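Local coordinates for protein beta-1,4-mannanase (Aplysia kurodai, PDB 3VUP) that hydrolyses beta-1,4-linked mannan, probably as a digestive enzyme of the sea hare, at residues K139-I144 with A208-T213; T303-F308 with I335-D340. One frame throughout, in Å; residues are numbered along the deposited sequence. Where two conformers were deposited one is given.

Interaction 1. Residues K139-I144 with A208-T213. With SO4 (sulfate ion), chain H.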
loop_
_atom_site.group_PDB
_atom_site.type_symbol
_atom_site.label_atom_id
_atom_site.label_comp_id
_atom_site.label_asym_id
_atom_site.label_seq_id
_atom_site.Cartn_x
_atom_site.Cartn_y
_atom_site.Cartn_z
ATOM N N LYS A 139 13.486 6.217 15.350
ATOM C CA LYS A 139 13.433 7.678 15.336
ATOM C C LYS A 139 12.258 8.269 14.556
ATOM O O LYS A 139 11.911 9.436 14.759
ATOM C CB LYS A 139 14.747 8.262 14.807
ATOM C CG LYS A 139 15.943 8.019 15.705
ATOM C CD LYS A 139 15.894 8.929 16.926
ATOM C CE LYS A 139 17.217 8.949 17.676
ATOM N NZ LYS A 139 17.316 10.141 18.569
ATOM N N ALA A 140 11.667 7.490 13.652
ATOM C CA ALA A 140 10.576 8.000 12.820
ATOM C C ALA A 140 9.315 7.147 12.849
ATOM O O ALA A 140 8.238 7.656 13.134
ATOM C CB ALA A 140 11.043 8.234 11.382
ATOM N N LEU A 141 9.434 5.861 12.527
ATOM C CA LEU A 141 8.233 5.043 12.359
ATOM C C LEU A 141 7.464 4.864 13.664
ATOM O O LEU A 141 6.258 5.126 13.719
ATOM C CB LEU A 141 8.580 3.684 11.749
ATOM C CG LEU A 141 7.384 2.765 11.492
ATOM C CD1 LEU A 141 6.376 3.382 10.526
ATOM C CD2 LEU A 141 7.884 1.439 10.958
ATOM N N LYS A 142 8.146 4.404 14.709
ATOM C CA LYS A 142 7.458 4.225 15.976
ATOM C C LYS A 142 6.839 5.537 16.500
ATOM O O LYS A 142 5.684 5.537 16.921
ATOM C CB LYS A 142 8.332 3.507 17.017
ATOM C CG LYS A 142 8.571 2.024 16.705
ATOM C CD LYS A 142 9.496 1.393 17.733
ATOM C CE LYS A 142 9.646 -0.103 17.538
ATOM N NZ LYS A 142 10.379 -0.707 18.683
ATOM N N PRO A 143 7.580 6.664 16.458
ATOM C CA PRO A 143 6.921 7.903 16.892
ATOM C C PRO A 143 5.669 8.265 16.087
ATOM O O PRO A 143 4.674 8.701 16.667
ATOM C CB PRO A 143 8.019 8.953 16.710
ATOM C CG PRO A 143 9.284 8.180 16.974
ATOM C CD PRO A 143 9.044 6.834 16.354
ATOM N N ILE A 144 5.706 8.071 14.775
ATOM C CA ILE A 144 4.536 8.356 13.951
ATOM C C ILE A 144 3.360 7.442 14.313
ATOM O O ILE A 144 2.241 7.907 14.550
ATOM C CB ILE A 144 4.864 8.240 12.447
ATOM C CG1 ILE A 144 5.806 9.373 12.015
ATOM C CG2 ILE A 144 3.577 8.243 11.624
ATOM C CD1 ILE A 144 6.444 9.146 10.660
ATOM N N ALA A 208 6.734 -3.946 9.765
ATOM C CA ALA A 208 5.435 -4.468 10.157
ATOM C C ALA A 208 5.394 -4.793 11.649
ATOM O O ALA A 208 4.412 -4.505 12.322
ATOM C CB ALA A 208 5.068 -5.687 9.323
ATOM N N ASP A 209 6.475 -5.381 12.157
ATOM C CA ASP A 209 6.535 -5.745 13.565
ATOM C C ASP A 209 6.559 -4.501 14.444
ATOM O O ASP A 209 5.889 -4.445 15.475
ATOM C CB ASP A 209 7.749 -6.628 13.845
ATOM C CG ASP A 209 7.803 -7.108 15.286
ATOM O OD1 ASP A 209 7.173 -8.139 15.610
ATOM O OD2 ASP A 209 8.500 -6.459 16.092
ATOM N N ALA A 210 7.310 -3.489 14.027
ATOM C CA ALA A 210 7.363 -2.241 14.776
ATOM C C ALA A 210 5.985 -1.593 14.863
ATOM O O ALA A 210 5.579 -1.113 15.924
ATOM C CB ALA A 210 8.359 -1.289 14.140
ATOM N N ILE A 211 5.266 -1.580 13.746
ATOM C CA ILE A 211 3.927 -1.006 13.728
ATOM C C ILE A 211 3.000 -1.724 14.707
ATOM O O ILE A 211 2.323 -1.096 15.519
ATOM C CB ILE A 211 3.339 -1.001 12.303
ATOM C CG1 ILE A 211 4.106 -0.012 11.421
ATOM C CG2 ILE A 211 1.841 -0.673 12.329
ATOM C CD1 ILE A 211 3.808 -0.150 9.961
ATOM N N LYS A 212 2.986 -3.050 14.642
ATOM C CA LYS A 212 2.060 -3.822 15.464
ATOM C C LYS A 212 2.519 -4.086 16.903
ATOM O O LYS A 212 1.779 -4.665 17.701
ATOM C CB LYS A 212 1.592 -5.074 14.737
ATOM C CG LYS A 212 0.625 -4.714 13.614
ATOM C CD LYS A 212 0.050 -5.923 12.894
ATOM C CE LYS A 212 1.044 -6.513 11.909
ATOM N NZ LYS A 212 0.447 -7.653 11.166
ATOM N N THR A 213 3.732 -3.661 17.232
ATOM C CA THR A 213 4.162 -3.588 18.625
ATOM C C THR A 213 3.680 -2.264 19.216
ATOM O O THR A 213 3.239 -2.192 20.357
ATOM C CB THR A 213 5.706 -3.655 18.771
ATOM O OG1 THR A 213 6.209 -4.848 18.166
ATOM C CG2 THR A 213 6.110 -3.646 20.235
HETATM S S SO4 H . 12.643 -3.619 18.217
HETATM O O1 SO4 H . 13.392 -2.778 17.286
HETATM O O2 SO4 H . 12.574 -5.001 17.722
HETATM O O3 SO4 H . 13.293 -3.618 19.523
HETATM O O4 SO4 H . 11.290 -3.080 18.360
#
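L141 and I211 supply the apolar part of this helix-to-helix contact. The branched end of L141 meets I211 CG1 with both methyls, L141 CD2 being 4.1 Å from that atom, and the two side chains cross at about a right angle. L141 gets there because its CG is anti to the backbone N (chi1 -178°). L141 CD2 also lies 4.2 Å from A210 CB. The small size of A210 is consistent with the close approach of the backbones, K142 CA and A210 CA being 6.6 Å apart.

K142 has a mixed role. Its extended chain runs alongside A210, whose CB touches K142 CE at 3.8 Å, while the ammonium continues to a sulfate, probably from the crystallisation liquor, with K142 NZ donating to SO4 O4 at 2.6 Å. Q134 NE2 and K251 NZ bond the same anion, so two lysines and one amide surround it.

Within 208-213, the carbonyl of D209 receives the backbone N-H of T213, and in one of its two conformers T213 OG1 also donates to it, from the opposite face of the carbonyl plane.

The axes of the two short segments cross at -34° and come within 9.4 Å, as two neighbouring helices of the outer layer of a TIM barrel, I211 reaching inward to W157 and L159 of strand 157-161.

Interaction 2. Residues T303-F308 with I335-D340; sequences TITQMF and ITNIKD
F308 and I335 make the closest apolar contact between the two segments. The ring lies beneath the backbone of I335, whose N stands 4.0 Å above the ring plane and over its centre, and the far end of the ring meets the isoleucine side chain, F308 CZ being 3.5 Å from I335 CG1. I338 reaches the ring from an oblique direction, with F308 CD1 and I338 CD1 4.0 Å apart, while its other branch, CG2, packs on F308 CB. This two-pronged fit follows from a first torsion that places I338 CG1 between the backbone N and the carbonyl carbon (chi1 68°). F294 also touches the ring directly, in a T-shaped stack with F308. With an alanine here instead of F308, a gap would probably open beneath I335 N, and the isoleucine side chains would be likely to lose the surface that they share.

Nearer the outside, T305 turns a methyl to the amide of N337, with T305 CG2 3.6 Å from N337 OD1. That carbonyl oxygen is satisfied by N309 ND2, and because the same amide nitrogen also donates to T305 O, N309 ties the two helices together.

These helices follow the last two strands of the (beta/alpha)8 barrel. F308 touches A319 and S321 on the eighth strand, whereas I335 and I338 reach S19 on the first, where the barrel closes.

Further out, the start of helix 304-313 is fixed by a capping box: Q306 N donates to T303 OG1 at 3.0 Å, and T303 N returns a nearly straight bond (169°) to Q306 OE1 at 2.9 Å. I304 N, in the same first turn, is bound by the carboxylate of E296.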
loop_
_atom_site.group_PDB
_atom_site.type_symbol
_atom_site.label_atom_id
_atom_site.label_comp_id
_atom_site.label_asym_id
_atom_site.label_seq_id
_atom_site.Cartn_x
_atom_site.Cartn_y
_atom_site.Cartn_z
ATOM N N THR A 303 -14.533 -0.629 -19.162
ATOM C CA THR A 303 -14.749 0.717 -18.641
ATOM C C THR A 303 -14.387 0.722 -17.156
ATOM O O THR A 303 -14.369 -0.325 -16.519
ATOM C CB THR A 303 -16.216 1.151 -18.756
ATOM O OG1 THR A 303 -17.002 0.314 -17.903
ATOM C CG2 THR A 303 -16.713 1.068 -20.194
ATOM N N ILE A 304 -14.138 1.899 -16.585
ATOM C CA ILE A 304 -13.830 1.960 -15.160
ATOM C C ILE A 304 -14.990 1.395 -14.312
ATOM O O ILE A 304 -14.764 0.766 -13.283
ATOM C CB ILE A 304 -13.447 3.393 -14.723
ATOM C CG1 ILE A 304 -12.726 3.378 -13.371
ATOM C CG2 ILE A 304 -14.665 4.298 -14.711
ATOM C CD1 ILE A 304 -11.312 2.807 -13.432
ATOM N N THR A 305 -16.230 1.582 -14.757
ATOM C CA THR A 305 -17.363 1.021 -14.022
ATOM C C THR A 305 -17.321 -0.507 -14.059
ATOM O O THR A 305 -17.525 -1.170 -13.038
ATOM C CB THR A 305 -18.712 1.567 -14.542
ATOM O OG1 THR A 305 -18.766 2.978 -14.300
ATOM C CG2 THR A 305 -19.883 0.912 -13.831
ATOM N N GLN A 306 -17.035 -1.067 -15.228
ATOM C CA GLN A 306 -16.876 -2.509 -15.329
ATOM C C GLN A 306 -15.766 -3.001 -14.413
ATOM O O GLN A 306 -15.874 -4.090 -13.839
ATOM C CB GLN A 306 -16.617 -2.939 -16.771
ATOM C CG GLN A 306 -17.877 -2.890 -17.617
ATOM C CD GLN A 306 -17.596 -3.076 -19.089
ATOM O OE1 GLN A 306 -16.561 -2.653 -19.597
ATOM N NE2 GLN A 306 -18.520 -3.713 -19.785
ATOM N N MET A 307 -14.702 -2.209 -14.281
ATOM C CA MET A 307 -13.569 -2.616 -13.454
ATOM C C MET A 307 -13.950 -2.661 -11.975
ATOM O O MET A 307 -13.674 -3.646 -11.297
ATOM C CB MET A 307 -12.357 -1.714 -13.704
ATOM C CG MET A 307 -11.855 -1.794 -15.137
ATOM S SD MET A 307 -10.403 -0.794 -15.467
ATOM C CE MET A 307 -9.122 -1.887 -14.867
ATOM N N PHE A 308 -14.583 -1.605 -11.469
ATOM C CA PHE A 308 -15.014 -1.608 -10.071
ATOM C C PHE A 308 -15.988 -2.748 -9.786
ATOM O O PHE A 308 -15.879 -3.439 -8.769
ATOM C CB PHE A 308 -15.626 -0.268 -9.670
ATOM C CG PHE A 308 -14.614 0.741 -9.184
ATOM C CD1 PHE A 308 -14.209 0.762 -7.854
ATOM C CD2 PHE A 308 -14.059 1.665 -10.053
ATOM C CE1 PHE A 308 -13.285 1.690 -7.404
ATOM C CE2 PHE A 308 -13.136 2.593 -9.609
ATOM C CZ PHE A 308 -12.747 2.606 -8.288
ATOM N N ILE A 335 -16.812 4.255 -8.648
ATOM C CA ILE A 335 -17.018 4.300 -7.209
ATOM C C ILE A 335 -18.503 4.505 -6.881
ATOM O O ILE A 335 -19.069 3.795 -6.049
ATOM C CB ILE A 335 -16.144 5.408 -6.596
ATOM C CG1 ILE A 335 -14.665 5.036 -6.741
ATOM C CG2 ILE A 335 -16.515 5.670 -5.147
ATOM C CD1 ILE A 335 -13.722 6.194 -6.541
ATOM N N THR A 336 -19.144 5.451 -7.560
ATOM C CA THR A 336 -20.562 5.707 -7.340
ATOM C C THR A 336 -21.416 4.504 -7.719
ATOM O O THR A 336 -22.376 4.170 -7.029
ATOM C CB THR A 336 -21.016 6.956 -8.117
ATOM O OG1 THR A 336 -20.358 8.113 -7.582
ATOM C CG2 THR A 336 -22.514 7.143 -8.011
ATOM N N ASN A 337 -21.060 3.831 -8.806
ATOM C CA ASN A 337 -21.899 2.749 -9.294
ATOM C C ASN A 337 -22.011 1.590 -8.312
ATOM O O ASN A 337 -23.068 0.966 -8.203
ATOM C CB ASN A 337 -21.413 2.248 -10.647
ATOM C CG ASN A 337 -22.343 1.227 -11.238
ATOM O OD1 ASN A 337 -22.097 0.028 -11.165
ATOM N ND2 ASN A 337 -23.448 1.697 -11.797
ATOM N N ILE A 338 -20.932 1.307 -7.591
ATOM C CA ILE A 338 -20.929 0.153 -6.696
ATOM C C ILE A 338 -21.292 0.488 -5.254
ATOM O O ILE A 338 -21.362 -0.410 -4.431
ATOM C CB ILE A 338 -19.583 -0.636 -6.716
ATOM C CG1 ILE A 338 -18.440 0.183 -6.113
ATOM C CG2 ILE A 338 -19.247 -1.126 -8.122
ATOM C CD1 ILE A 338 -17.228 -0.668 -5.740
ATOM N N LYS A 339 -21.551 1.761 -4.951
ATOM C CA LYS A 339 -21.594 2.199 -3.554
ATOM C C LYS A 339 -22.691 1.544 -2.722
ATOM O O LYS A 339 -22.573 1.463 -1.501
ATOM C CB LYS A 339 -21.666 3.723 -3.437
ATOM C CG LYS A 339 -23.021 4.324 -3.724
ATOM C CD LYS A 339 -22.922 5.834 -3.616
ATOM C CE LYS A 339 -24.261 6.494 -3.837
ATOM N NZ LYS A 339 -24.174 7.980 -3.810
ATOM N N ASP A 340 -23.748 1.082 -3.389
ATOM C CA ASP A 340 -24.895 0.501 -2.709
ATOM C C ASP A 340 -24.906 -1.031 -2.742
ATOM O O ASP A 340 -25.885 -1.641 -2.314
ATOM C CB ASP A 340 -26.204 1.061 -3.289
ATOM C CG ASP A 340 -26.358 0.785 -4.783
ATOM O OD1 ASP A 340 -25.385 0.309 -5.419
ATOM O OD2 ASP A 340 -27.453 1.051 -5.327
#

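In the fold
Both interactions join consecutive helices of the same eight-stranded parallel barrel, but on opposite sides of the chain's centre. Their centres lie 35 Å apart and their nearest atoms about 24 Å, without touching. Interaction 1 links helix 130-147, which comes after strand 105-112, to helix 197-214, which follows strand 157-161. Interaction 2 comes wholly later in the chain, pairing helix 304-313, after strand 289-293, with helix 324-338, after strand 318-322. Together they illustrate how neighbouring helices of the outer layer pack on each other around a TIM barrel: each pairing is local to its own sector, and the shared link is the continuous ring of strands between them.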